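Local coordinates for protein putative nuclease YbcO (Escherichia coli K-12, PDB 3G27) that probably acts as a nuclease and binds a zinc ion through four cysteines, at residues Ser28-Ile33 / Leu48-Ala53; Arg11-Arg16 / Ile52-Cys57; Val15-Val20 / Asp59-Arg64. One frame throughout, in Å; residues are numbered along the deposited sequence. Where two conformers were deposited one is given.

Interaction 1: residues Ser28-Ile33 / Leu48-Ala53; sequences SVLAHI and LIATIA
The short antiparallel ribbon of strands 29-32 and 50-53, followed, after Cys54, by helix 55-61, is consistent with the beta-beta-alpha finger of HNH-type nucleases, in which a histidine of the first strand serves as general base; His32 is the predicted proton acceptor here. Val29 and Ala53 form one hydrogen-bonded pair, with Val29 N 2.8 Å from Ala53 O and the reverse bond also made. Ala31 and Thr51 form the next: Ala31 N lies 2.7 Å from Thr51 O, and Thr51 N lies 2.8 Å from Ala31 O. Beyond them Ile33 N hydrogen-bonds at 2.9 Å to Ile49 O, the carbonyl of the central residue of an inverse gamma turn. The strands run at 140° to each other, and His32 CA comes within 3.9 Å of Ala50 CA, an approach that a side chain as small as alanine tolerates. Ala50 CB also covers one face of the imidazole, whose NE2 bonds to Asp47 OD1, a partner that helps fix the ring's rotation. On the same side of the sheet, chi1 of -167° turns Leu30 CG away from its own nitrogen and onto Ala50 CB, 3.7 Å off. On the other side helix 55-61 packs; the small Ala31 and Ala53, whose CB atoms touch at 3.8 Å, probably allow a close approach. Past the strand end, Ile33 CB packs on Ile49 CG2 at 3.8 Å.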
ATOM      1  N   SER A  28      19.175   4.068   2.618  1.00 31.67           N
ATOM      2  CA  SER A  28      17.917   3.417   2.259  1.00 32.04           C
ATOM      3  C   SER A  28      18.017   1.944   2.430  1.00 31.76           C
ATOM      4  O   SER A  28      19.048   1.365   2.100  1.00 31.59           O
ATOM      5  CB  SER A  28      17.541   3.687   0.812  1.00 32.17           C
ATOM      6  OG  SER A  28      16.962   4.971   0.725  1.00 34.91           O
ATOM      7  N   VAL A  29      16.942   1.336   2.927  1.00 31.30           N
ATOM      8  CA  VAL A  29      16.839  -0.124   2.963  1.00 30.96           C
ATOM      9  C   VAL A  29      15.445  -0.567   2.508  1.00 31.06           C
ATOM     10  O   VAL A  29      14.540   0.249   2.381  1.00 31.79           O
ATOM     11  CB  VAL A  29      17.116  -0.666   4.393  1.00 30.97           C
ATOM     12  CG1 VAL A  29      18.528  -0.247   4.878  1.00 31.30           C
ATOM     13  CG2 VAL A  29      16.047  -0.173   5.362  1.00 29.09           C
ATOM     14  N   LEU A  30      15.276  -1.865   2.294  1.00 30.65           N
ATOM     15  CA  LEU A  30      13.953  -2.439   2.067  1.00 31.18           C
ATOM     16  C   LEU A  30      13.256  -2.627   3.427  1.00 32.05           C
ATOM     17  O   LEU A  30      13.618  -3.503   4.184  1.00 32.43           O
ATOM     18  CB  LEU A  30      14.066  -3.773   1.308  1.00 30.39           C
ATOM     19  CG  LEU A  30      12.749  -4.290   0.758  1.00 29.20           C
ATOM     20  CD1 LEU A  30      12.254  -3.344  -0.292  1.00 28.11           C
ATOM     21  CD2 LEU A  30      12.914  -5.658   0.193  1.00 26.98           C
ATOM     22  N   ALA A  31      12.276  -1.775   3.728  1.00 32.82           N
ATOM     23  CA  ALA A  31      11.595  -1.768   4.998  1.00 33.35           C
ATOM     24  C   ALA A  31      10.254  -2.493   4.824  1.00 34.91           C
ATOM     25  O   ALA A  31       9.377  -2.016   4.115  1.00 34.90           O
ATOM     26  CB  ALA A  31      11.369  -0.333   5.441  1.00 32.98           C
ATOM     27  N   HIS A  32      10.101  -3.638   5.485  1.00 36.14           N
ATOM     28  CA  HIS A  32       8.880  -4.411   5.413  1.00 37.23           C
ATOM     29  C   HIS A  32       7.701  -3.712   6.062  1.00 37.90           C
ATOM     30  O   HIS A  32       7.830  -3.107   7.122  1.00 37.43           O
ATOM     31  CB  HIS A  32       9.084  -5.763   6.085  1.00 37.59           C
ATOM     32  CG  HIS A  32       9.974  -6.669   5.312  1.00 39.15           C
ATOM     33  ND1 HIS A  32      11.343  -6.678   5.472  1.00 41.13           N
ATOM     34  CD2 HIS A  32       9.696  -7.578   4.347  1.00 41.66           C
ATOM     35  CE1 HIS A  32      11.871  -7.561   4.641  1.00 42.92           C
ATOM     36  NE2 HIS A  32      10.894  -8.119   3.944  1.00 42.55           N
ATOM     37  N   ILE A  33       6.547  -3.811   5.415  1.00 39.12           N
ATOM     38  CA  ILE A  33       5.325  -3.250   5.939  1.00 40.29           C
ATOM     39  C   ILE A  33       4.710  -4.310   6.849  1.00 42.04           C
ATOM     40  O   ILE A  33       4.620  -5.474   6.476  1.00 41.25           O
ATOM     41  CB  ILE A  33       4.346  -2.943   4.804  1.00 40.38           C
ATOM     42  CG1 ILE A  33       4.926  -1.897   3.835  1.00 40.72           C
ATOM     43  CG2 ILE A  33       2.968  -2.549   5.364  1.00 40.55           C
ATOM     44  CD1 ILE A  33       5.380  -0.652   4.431  1.00 39.60           C
ATOM     45  N   LEU A  48       8.026  -8.242  -1.220  1.00 36.49           N
ATOM     46  CA  LEU A  48       7.052  -7.517  -2.023  1.00 34.97           C
ATOM     47  C   LEU A  48       6.326  -6.499  -1.148  1.00 33.65           C
ATOM     48  O   LEU A  48       6.170  -5.350  -1.530  1.00 33.53           O
ATOM     49  CB  LEU A  48       6.055  -8.504  -2.666  1.00 34.83           C
ATOM     50  CG  LEU A  48       5.010  -7.910  -3.616  1.00 34.88           C
ATOM     51  CD1 LEU A  48       5.685  -7.392  -4.905  1.00 34.53           C
ATOM     52  CD2 LEU A  48       3.850  -8.886  -3.917  1.00 33.47           C
ATOM     53  N   ILE A  49       5.922  -6.927   0.040  1.00 32.39           N
ATOM     54  CA  ILE A  49       5.155  -6.095   0.958  1.00 31.59           C
ATOM     55  C   ILE A  49       6.135  -5.265   1.802  1.00 31.05           C
ATOM     56  O   ILE A  49       6.251  -5.411   3.021  1.00 30.19           O
ATOM     57  CB  ILE A  49       4.174  -6.952   1.809  1.00 31.32           C
ATOM     58  CG1 ILE A  49       3.042  -7.533   0.942  1.00 31.73           C
ATOM     59  CG2 ILE A  49       3.499  -6.097   2.880  1.00 30.46           C
ATOM     60  CD1 ILE A  49       3.451  -8.353  -0.209  1.00 31.47           C
ATOM     61  N   ALA A  50       6.840  -4.384   1.104  1.00 30.84           N
ATOM     62  CA  ALA A  50       7.923  -3.588   1.677  1.00 30.96           C
ATOM     63  C   ALA A  50       8.103  -2.311   0.842  1.00 30.61           C
ATOM     64  O   ALA A  50       7.649  -2.241  -0.310  1.00 30.50           O
ATOM     65  CB  ALA A  50       9.227  -4.394   1.715  1.00 30.08           C
ATOM     66  N   THR A  51       8.730  -1.312   1.457  1.00 30.24           N
ATOM     67  CA  THR A  51       9.080  -0.053   0.799  1.00 29.82           C
ATOM     68  C   THR A  51      10.557   0.269   0.991  1.00 29.47           C
ATOM     69  O   THR A  51      11.157  -0.127   1.976  1.00 29.49           O
ATOM     70  CB  THR A  51       8.232   1.126   1.345  1.00 30.31           C
ATOM     71  OG1 THR A  51       8.520   2.312   0.589  1.00 29.29           O
ATOM     72  CG2 THR A  51       8.480   1.368   2.862  1.00 28.46           C
ATOM     73  N   ILE A  52      11.132   0.985   0.017  1.00 29.38           N
ATOM     74  CA  ILE A  52      12.450   1.605   0.140  1.00 28.48           C
ATOM     75  C   ILE A  52      12.225   2.728   1.142  1.00 27.90           C
ATOM     76  O   ILE A  52      11.299   3.532   0.984  1.00 26.57           O
ATOM     77  CB  ILE A  52      12.951   2.246  -1.207  1.00 28.72           C
ATOM     78  CG1 ILE A  52      12.916   1.248  -2.393  1.00 29.42           C
ATOM     79  CG2 ILE A  52      14.339   2.763  -1.067  1.00 29.32           C
ATOM     80  CD1 ILE A  52      12.973   1.927  -3.776  1.00 26.64           C
ATOM     81  N   ALA A  53      13.050   2.779   2.170  1.00 27.73           N
ATOM     82  CA  ALA A  53      12.898   3.778   3.200  1.00 27.96           C
ATOM     83  C   ALA A  53      14.287   4.143   3.672  1.00 28.02           C
ATOM     84  O   ALA A  53      15.122   3.265   3.831  1.00 27.94           O
ATOM     85  CB  ALA A  53      12.053   3.208   4.359  1.00 27.89           C
TER

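Interaction 2: residues Arg11-Arg16 / Ile52-Cys57; sequences RECQVR and IACSAC. With ZN (zinc ion), chain B.
Cys13 and Ala53 bring the two backbones to 4.5 Å, CA to CA, where an irregular loop, residues 11-16, passes the end of strand 50-53 and the start of helix 55-61. A backbone bond of 3.2 Å from Gln14 N to Ile52 O joins them, the donor standing above the carbonyl plane. The other tie uses sulfur: Cys54 N points almost straight (171°) at Cys13 SG, 3.3 Å away. Cys13 SG also accepts from Arg16 N and, weakly, from Val15 N, so the loop wraps round the sulfur that it supplies to the zinc. Cys54 is the N-cap of the helix, its SG taking the bond from Cys57 N; chi1 of 71° sets that sulfur between its own nitrogen and carbonyl carbon, over the first turn. Zinc is held by Cys13 SG at 2.4 Å, Cys54 SG at 2.3 Å and Cys57 SG at 2.4 Å, and Cys21 completes the four-cysteine site. Beside the zinc site, the branched Val15 fills the angle between strand and helix, with CG2 on Ala53 CB at 3.8 Å and CB on Cys57 CB at 3.9 Å. Ile52 lies alongside Gln14, both pointing the same way, and its CG2 presses on the Glu12 carbonyl oxygen. If all four cysteines are thiolates, the site would carry a net negative charge, which the N-H groups aimed at sulfur probably help to spread, as in other zinc-finger-like sites.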
ATOM      1  N   ARG A  11      18.919   3.471  -3.088  1.00 40.20           N
ATOM      2  CA  ARG A  11      17.876   4.128  -3.835  1.00 39.85           C
ATOM      3  C   ARG A  11      17.236   5.202  -2.974  1.00 38.82           C
ATOM      4  O   ARG A  11      17.338   5.206  -1.749  1.00 38.53           O
ATOM      5  CB  ARG A  11      16.796   3.132  -4.232  1.00 40.32           C
ATOM      6  CG  ARG A  11      17.204   2.090  -5.228  1.00 42.87           C
ATOM      7  CD  ARG A  11      16.602   2.394  -6.560  1.00 46.51           C
ATOM      8  NE  ARG A  11      16.551   1.223  -7.427  1.00 49.81           N
ATOM      9  CZ  ARG A  11      16.032   1.245  -8.647  1.00 52.26           C
ATOM     10  NH1 ARG A  11      16.030   0.141  -9.397  1.00 53.11           N
ATOM     11  NH2 ARG A  11      15.520   2.386  -9.123  1.00 53.90           N
ATOM     12  N   GLU A  12      16.510   6.075  -3.642  1.00 38.04           N
ATOM     13  CA  GLU A  12      15.742   7.124  -2.998  1.00 38.29           C
ATOM     14  C   GLU A  12      14.598   6.618  -2.113  1.00 36.36           C
ATOM     15  O   GLU A  12      13.860   5.707  -2.487  1.00 35.38           O
ATOM     16  CB  GLU A  12      15.162   8.032  -4.088  1.00 39.42           C
ATOM     17  CG  GLU A  12      14.571   9.325  -3.572  1.00 43.96           C
ATOM     18  CD  GLU A  12      14.997  10.528  -4.403  1.00 50.72           C
ATOM     19  OE1 GLU A  12      14.398  10.772  -5.504  1.00 53.51           O
ATOM     20  OE2 GLU A  12      15.950  11.217  -3.933  1.00 55.06           O
ATOM     21  N   CYS A  13      14.433   7.250  -0.947  1.00 34.45           N
ATOM     22  CA  CYS A  13      13.337   6.931  -0.035  1.00 32.66           C
ATOM     23  C   CYS A  13      12.023   7.185  -0.740  1.00 32.16           C
ATOM     24  O   CYS A  13      11.837   8.235  -1.332  1.00 30.96           O
ATOM     25  CB  CYS A  13      13.422   7.804   1.217  1.00 32.44           C
ATOM     26  SG  CYS A  13      12.220   7.442   2.494  1.00 30.09           S
ATOM     27  N   GLN A  14      11.119   6.209  -0.679  1.00 31.93           N
ATOM     28  CA  GLN A  14       9.776   6.350  -1.234  1.00 31.42           C
ATOM     29  C   GLN A  14       8.728   6.690  -0.182  1.00 30.93           C
ATOM     30  O   GLN A  14       7.584   6.915  -0.534  1.00 29.57           O
ATOM     31  CB  GLN A  14       9.376   5.078  -1.970  1.00 31.98           C
ATOM     32  CG  GLN A  14      10.273   4.743  -3.139  1.00 32.11           C
ATOM     33  CD  GLN A  14      10.279   5.865  -4.183  1.00 34.89           C
ATOM     34  OE1 GLN A  14       9.230   6.263  -4.679  1.00 36.16           O
ATOM     35  NE2 GLN A  14      11.467   6.391  -4.496  1.00 33.06           N
ATOM     36  N   VAL A  15       9.120   6.743   1.096  1.00 31.31           N
ATOM     37  CA  VAL A  15       8.170   7.012   2.201  1.00 31.58           C
ATOM     38  C   VAL A  15       8.068   8.527   2.379  1.00 32.35           C
ATOM     39  O   VAL A  15       6.981   9.096   2.384  1.00 33.07           O
ATOM     40  CB  VAL A  15       8.620   6.377   3.544  1.00 31.05           C
ATOM     41  CG1 VAL A  15       7.682   6.782   4.660  1.00 31.16           C
ATOM     42  CG2 VAL A  15       8.702   4.874   3.455  1.00 30.33           C
ATOM     43  N   ARG A  16       9.220   9.168   2.545  0.50 32.30           N
ATOM     44  CA  ARG A  16       9.321  10.628   2.565  0.50 32.95           C
ATOM     45  C   ARG A  16       8.362  11.339   3.525  0.50 32.78           C
ATOM     46  O   ARG A  16       7.656  12.266   3.118  0.50 32.80           O
ATOM     47  CB  ARG A  16       9.125  11.178   1.148  0.50 33.18           C
ATOM     48  CG  ARG A  16       9.683  10.267   0.049  0.50 34.96           C
ATOM     49  CD  ARG A  16       9.953  11.042  -1.232  0.50 38.41           C
ATOM     50  NE  ARG A  16       9.905  10.207  -2.430  0.50 40.82           N
ATOM     51  CZ  ARG A  16       8.863  10.159  -3.249  0.50 43.31           C
ATOM     52  NH1 ARG A  16       8.897   9.385  -4.326  0.50 44.79           N
ATOM     53  NH2 ARG A  16       7.786  10.893  -2.989  0.50 44.83           N
ATOM     54  N   ILE A  52      11.132   0.985   0.017  1.00 29.38           N
ATOM     55  CA  ILE A  52      12.450   1.605   0.140  1.00 28.48           C
ATOM     56  C   ILE A  52      12.225   2.728   1.142  1.00 27.90           C
ATOM     57  O   ILE A  52      11.299   3.532   0.984  1.00 26.57           O
ATOM     58  CB  ILE A  52      12.951   2.246  -1.207  1.00 28.72           C
ATOM     59  CG1 ILE A  52      12.916   1.248  -2.393  1.00 29.42           C
ATOM     60  CG2 ILE A  52      14.339   2.763  -1.067  1.00 29.32           C
ATOM     61  CD1 ILE A  52      12.973   1.927  -3.776  1.00 26.64           C
ATOM     62  N   ALA A  53      13.050   2.779   2.170  1.00 27.73           N
ATOM     63  CA  ALA A  53      12.898   3.778   3.200  1.00 27.96           C
ATOM     64  C   ALA A  53      14.287   4.143   3.672  1.00 28.02           C
ATOM     65  O   ALA A  53      15.122   3.265   3.831  1.00 27.94           O
ATOM     66  CB  ALA A  53      12.053   3.208   4.359  1.00 27.89           C
ATOM     67  N   CYS A  54      14.529   5.440   3.864  1.00 28.61           N
ATOM     68  CA  CYS A  54      15.733   5.943   4.529  1.00 28.85           C
ATOM     69  C   CYS A  54      15.680   5.563   5.987  1.00 28.81           C
ATOM     70  O   CYS A  54      14.630   5.187   6.480  1.00 30.11           O
ATOM     71  CB  CYS A  54      15.834   7.458   4.438  1.00 29.22           C
ATOM     72  SG  CYS A  54      14.614   8.385   5.465  1.00 29.65           S
ATOM     73  N   SER A  55      16.815   5.671   6.675  1.00 28.56           N
ATOM     74  CA  SER A  55      16.943   5.166   8.024  1.00 27.97           C
ATOM     75  C   SER A  55      15.920   5.772   8.983  1.00 28.05           C
ATOM     76  O   SER A  55      15.368   5.084   9.841  1.00 27.94           O
ATOM     77  CB  SER A  55      18.372   5.379   8.537  1.00 28.57           C
ATOM     78  OG  SER A  55      18.812   6.731   8.418  1.00 28.02           O
ATOM     79  N   ALA A  56      15.656   7.058   8.795  1.00 27.84           N
ATOM     80  CA  ALA A  56      14.726   7.819   9.625  1.00 28.35           C
ATOM     81  C   ALA A  56      13.289   7.408   9.404  1.00 28.27           C
ATOM     82  O   ALA A  56      12.524   7.192  10.332  1.00 27.70           O
ATOM     83  CB  ALA A  56      14.886   9.299   9.320  1.00 28.33           C
ATOM     84  N   CYS A  57      12.906   7.330   8.147  1.00 29.42           N
ATOM     85  CA  CYS A  57      11.537   6.922   7.818  1.00 29.68           C
ATOM     86  C   CYS A  57      11.291   5.482   8.233  1.00 29.34           C
ATOM     87  O   CYS A  57      10.234   5.140   8.709  1.00 29.54           O
ATOM     88  CB  CYS A  57      11.277   7.113   6.320  1.00 29.53           C
ATOM     89  SG  CYS A  57      10.959   8.813   5.866  1.00 30.22           S
TER
HETATM   90 ZN    ZN B  97      12.705   8.978   4.252  1.00 38.54          ZN

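Interaction 3: residues Val15-Val20 / Asp59-Arg64; sequences VRIPGV and DEIDRR. With CA (calcium ion), chain C.
Glu60, in the last turn of helix 55-61, meets Val20 and Ile17 of the loop 15-20 within the Schellman motif at the C-terminal end of the helix. Its CB faces Val20 CG1 at 3.9 Å, the two side chains crossing at about a right angle, and also brushes Ile17 CD1. CG stands anti to the backbone nitrogen (chi1 -174°), which carries the chain out over the loop to Ile17 CD1, 3.7 Å away. A bend at chi2 (73°) then turns the carboxylate from the apolar contact to polar partners beyond it. OE1 accepts from Thr65 OG1 and Phe67 N, while OE2 takes Val68 N and a salt bridge from Arg63 NH2, at 3.0 Å and from above the carboxylate plane. A glutamate suits this place because its methylenes pack on the loop while its carboxylate bonds to Thr65, Phe67 and Val68. Ile61 beside it reaches Val15 tip to tip, CG2 to CG1 at 3.8 Å, and the same CG2 touches Ile17 CD1. At the far end of the loop Gly19, whose positive phi costs little without a side chain, gives its O to calcium at 2.4 Å; Cys21 O and three waters also bind the ion, one water donating to Val20 O. Arg63 takes positive phi, 70°, and Arg63 N at 3.0 Å and Arg63 NH2 at 2.9 Å approach Glu60 O from opposite faces of the Glu60 carbonyl plane.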
ATOM      1  N   VAL A  15       9.120   6.743   1.096  1.00 31.31           N
ATOM      2  CA  VAL A  15       8.170   7.012   2.201  1.00 31.58           C
ATOM      3  C   VAL A  15       8.068   8.527   2.379  1.00 32.35           C
ATOM      4  O   VAL A  15       6.981   9.096   2.384  1.00 33.07           O
ATOM      5  CB  VAL A  15       8.620   6.377   3.544  1.00 31.05           C
ATOM      6  CG1 VAL A  15       7.682   6.782   4.660  1.00 31.16           C
ATOM      7  CG2 VAL A  15       8.702   4.874   3.455  1.00 30.33           C
ATOM      8  N   ARG A  16       9.220   9.168   2.545  0.50 32.30           N
ATOM      9  CA  ARG A  16       9.321  10.628   2.565  0.50 32.95           C
ATOM     10  C   ARG A  16       8.362  11.339   3.525  0.50 32.78           C
ATOM     11  O   ARG A  16       7.656  12.266   3.118  0.50 32.80           O
ATOM     12  CB  ARG A  16       9.125  11.178   1.148  0.50 33.18           C
ATOM     13  CG  ARG A  16       9.683  10.267   0.049  0.50 34.96           C
ATOM     14  CD  ARG A  16       9.953  11.042  -1.232  0.50 38.41           C
ATOM     15  NE  ARG A  16       9.905  10.207  -2.430  0.50 40.82           N
ATOM     16  CZ  ARG A  16       8.863  10.159  -3.249  0.50 43.31           C
ATOM     17  NH1 ARG A  16       8.897   9.385  -4.326  0.50 44.79           N
ATOM     18  NH2 ARG A  16       7.786  10.893  -2.989  0.50 44.83           N
ATOM     19  N   ILE A  17       8.353  10.933   4.796  1.00 32.48           N
ATOM     20  CA  ILE A  17       7.576  11.640   5.803  1.00 31.95           C
ATOM     21  C   ILE A  17       8.240  13.005   5.989  1.00 31.07           C
ATOM     22  O   ILE A  17       9.448  13.096   6.285  1.00 31.87           O
ATOM     23  CB  ILE A  17       7.517  10.900   7.156  1.00 31.85           C
ATOM     24  CG1 ILE A  17       6.844   9.540   6.991  1.00 32.96           C
ATOM     25  CG2 ILE A  17       6.763  11.758   8.164  1.00 31.53           C
ATOM     26  CD1 ILE A  17       6.989   8.601   8.156  1.00 30.28           C
ATOM     27  N   PRO A  18       7.475  14.081   5.804  1.00 30.42           N
ATOM     28  CA  PRO A  18       8.111  15.376   5.965  1.00 30.14           C
ATOM     29  C   PRO A  18       8.791  15.548   7.314  1.00 29.70           C
ATOM     30  O   PRO A  18       8.271  15.113   8.321  1.00 29.27           O
ATOM     31  CB  PRO A  18       6.945  16.355   5.820  1.00 30.51           C
ATOM     32  CG  PRO A  18       5.966  15.626   4.937  1.00 29.83           C
ATOM     33  CD  PRO A  18       6.069  14.213   5.356  1.00 30.29           C
ATOM     34  N   GLY A  19       9.963  16.177   7.310  1.00 29.06           N
ATOM     35  CA  GLY A  19      10.701  16.444   8.533  1.00 28.83           C
ATOM     36  C   GLY A  19      11.509  15.231   8.911  1.00 28.75           C
ATOM     37  O   GLY A  19      12.748  15.276   8.960  1.00 28.83           O
ATOM     38  N   VAL A  20      10.793  14.139   9.139  1.00 28.56           N
ATOM     39  CA  VAL A  20      11.389  12.865   9.508  1.00 28.78           C
ATOM     40  C   VAL A  20      12.405  12.334   8.468  1.00 28.84           C
ATOM     41  O   VAL A  20      13.506  11.882   8.818  1.00 30.41           O
ATOM     42  CB  VAL A  20      10.251  11.789   9.808  1.00 28.77           C
ATOM     43  CG1 VAL A  20      10.853  10.432   9.997  1.00 26.85           C
ATOM     44  CG2 VAL A  20       9.391  12.198  10.993  1.00 26.36           C
ATOM     45  N   ASP A  59      12.645   3.893  10.850  1.00 26.98           N
ATOM     46  CA  ASP A  59      12.411   3.878  12.299  1.00 26.39           C
ATOM     47  C   ASP A  59      11.021   4.402  12.657  1.00 25.90           C
ATOM     48  O   ASP A  59      10.368   3.872  13.526  1.00 26.30           O
ATOM     49  CB  ASP A  59      13.475   4.663  13.013  1.00 26.21           C
ATOM     50  CG  ASP A  59      14.853   4.002  12.936  1.00 27.36           C
ATOM     51  OD1 ASP A  59      14.909   2.797  12.638  1.00 27.96           O
ATOM     52  OD2 ASP A  59      15.890   4.680  13.200  1.00 28.80           O
ATOM     53  N   GLU A  60      10.554   5.395  11.929  1.00 26.57           N
ATOM     54  CA  GLU A  60       9.213   5.987  12.149  1.00 26.24           C
ATOM     55  C   GLU A  60       8.088   5.084  11.715  1.00 26.61           C
ATOM     56  O   GLU A  60       7.104   4.937  12.440  1.00 27.12           O
ATOM     57  CB  GLU A  60       9.082   7.317  11.437  1.00 25.47           C
ATOM     58  CG  GLU A  60       7.761   8.105  11.706  1.00 25.41           C
ATOM     59  CD  GLU A  60       7.669   8.739  13.087  1.00 25.73           C
ATOM     60  OE1 GLU A  60       8.709   8.965  13.750  1.00 26.79           O
ATOM     61  OE2 GLU A  60       6.531   9.019  13.512  1.00 26.91           O
ATOM     62  N   ILE A  61       8.203   4.472  10.544  1.00 27.24           N
ATOM     63  CA  ILE A  61       7.123   3.609  10.080  1.00 27.75           C
ATOM     64  C   ILE A  61       7.021   2.357  10.961  1.00 28.03           C
ATOM     65  O   ILE A  61       5.936   1.820  11.127  1.00 27.69           O
ATOM     66  CB  ILE A  61       7.185   3.267   8.540  1.00 28.28           C
ATOM     67  CG1 ILE A  61       8.364   2.336   8.186  1.00 29.17           C
ATOM     68  CG2 ILE A  61       7.158   4.540   7.707  1.00 28.01           C
ATOM     69  CD1 ILE A  61       8.363   1.815   6.693  1.00 30.31           C
ATOM     70  N   ASP A  62       8.151   1.902  11.523  1.00 27.59           N
ATOM     71  CA  ASP A  62       8.172   0.785  12.474  1.00 27.37           C
ATOM     72  C   ASP A  62       7.749   1.178  13.902  1.00 26.58           C
ATOM     73  O   ASP A  62       7.580   0.324  14.757  1.00 25.95           O
ATOM     74  CB  ASP A  62       9.581   0.175  12.547  1.00 27.94           C
ATOM     75  CG  ASP A  62       9.921  -0.697  11.343  1.00 29.84           C
ATOM     76  OD1 ASP A  62       9.103  -0.781  10.405  1.00 30.23           O
ATOM     77  OD2 ASP A  62      11.021  -1.303  11.353  1.00 31.28           O
ATOM     78  N   ARG A  63       7.567   2.468  14.140  1.00 26.89           N
ATOM     79  CA  ARG A  63       7.180   3.062  15.446  1.00 26.02           C
ATOM     80  C   ARG A  63       8.270   2.982  16.495  1.00 25.17           C
ATOM     81  O   ARG A  63       7.999   3.115  17.678  1.00 24.84           O
ATOM     82  CB  ARG A  63       5.838   2.525  15.986  1.00 26.38           C
ATOM     83  CG  ARG A  63       4.701   2.437  14.953  1.00 27.44           C
ATOM     84  CD  ARG A  63       4.543   3.714  14.107  1.00 26.28           C
ATOM     85  NE  ARG A  63       3.997   4.815  14.900  1.00 30.22           N
ATOM     86  CZ  ARG A  63       4.187   6.110  14.646  1.00 31.39           C
ATOM     87  NH1 ARG A  63       3.621   7.020  15.431  1.00 30.99           N
ATOM     88  NH2 ARG A  63       4.943   6.506  13.622  1.00 33.04           N
ATOM     89  N   ARG A  64       9.512   2.805  16.061  1.00 25.47           N
ATOM     90  CA  ARG A  64      10.661   2.988  16.957  1.00 24.62           C
ATOM     91  C   ARG A  64      10.790   4.466  17.334  1.00 25.21           C
ATOM     92  O   ARG A  64      11.257   4.810  18.439  1.00 26.52           O
ATOM     93  CB  ARG A  64      11.939   2.449  16.325  1.00 24.23           C
ATOM     94  CG  ARG A  64      12.022   0.943  16.372  1.00 24.11           C
ATOM     95  CD  ARG A  64      13.415   0.420  15.958  1.00 25.69           C
ATOM     96  NE  ARG A  64      13.670   0.683  14.549  1.00 24.40           N
ATOM     97  CZ  ARG A  64      13.197  -0.051  13.537  1.00 25.94           C
ATOM     98  NH1 ARG A  64      12.454  -1.126  13.742  1.00 26.14           N
ATOM     99  NH2 ARG A  64      13.465   0.297  12.296  1.00 26.98           N
TER
HETATM  100 CA    CA C  98      14.923  15.616   8.006  1.00 38.85          CA
HETATM  101  O   HOH W   1      15.663  13.411   9.107  1.00 30.91           O
HETATM  102  O   HOH W   2      16.436  15.921   6.207  1.00 26.03           O
HETATM  103  O   HOH W   3      13.289  16.413   6.116  1.00 29.39           O

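From the N terminus, the loop 11-20 comes first and supplies one side of both interaction 2 and interaction 3, which share Val15 and Arg16. The chain then enters strand 29-32, and interaction 1 closes the smallest loop when strand 50-53 returns beside it. Residues 52-57 next close the loop of interaction 2, and residues 59-64 that of interaction 3. Interaction 1 thus lies within both longer loops, overlapping interaction 2 at Ile52 and Ala53, while interactions 2 and 3, opening and closing one after the other, cross. The result joins ribbon, zinc site and helix 55-61 into one unit. Val15 sits at its junction, its CG2 lying 3.6 Å from Thr51 CG2, and Ser28 OG probably hydrogen-bonds to Arg11 O.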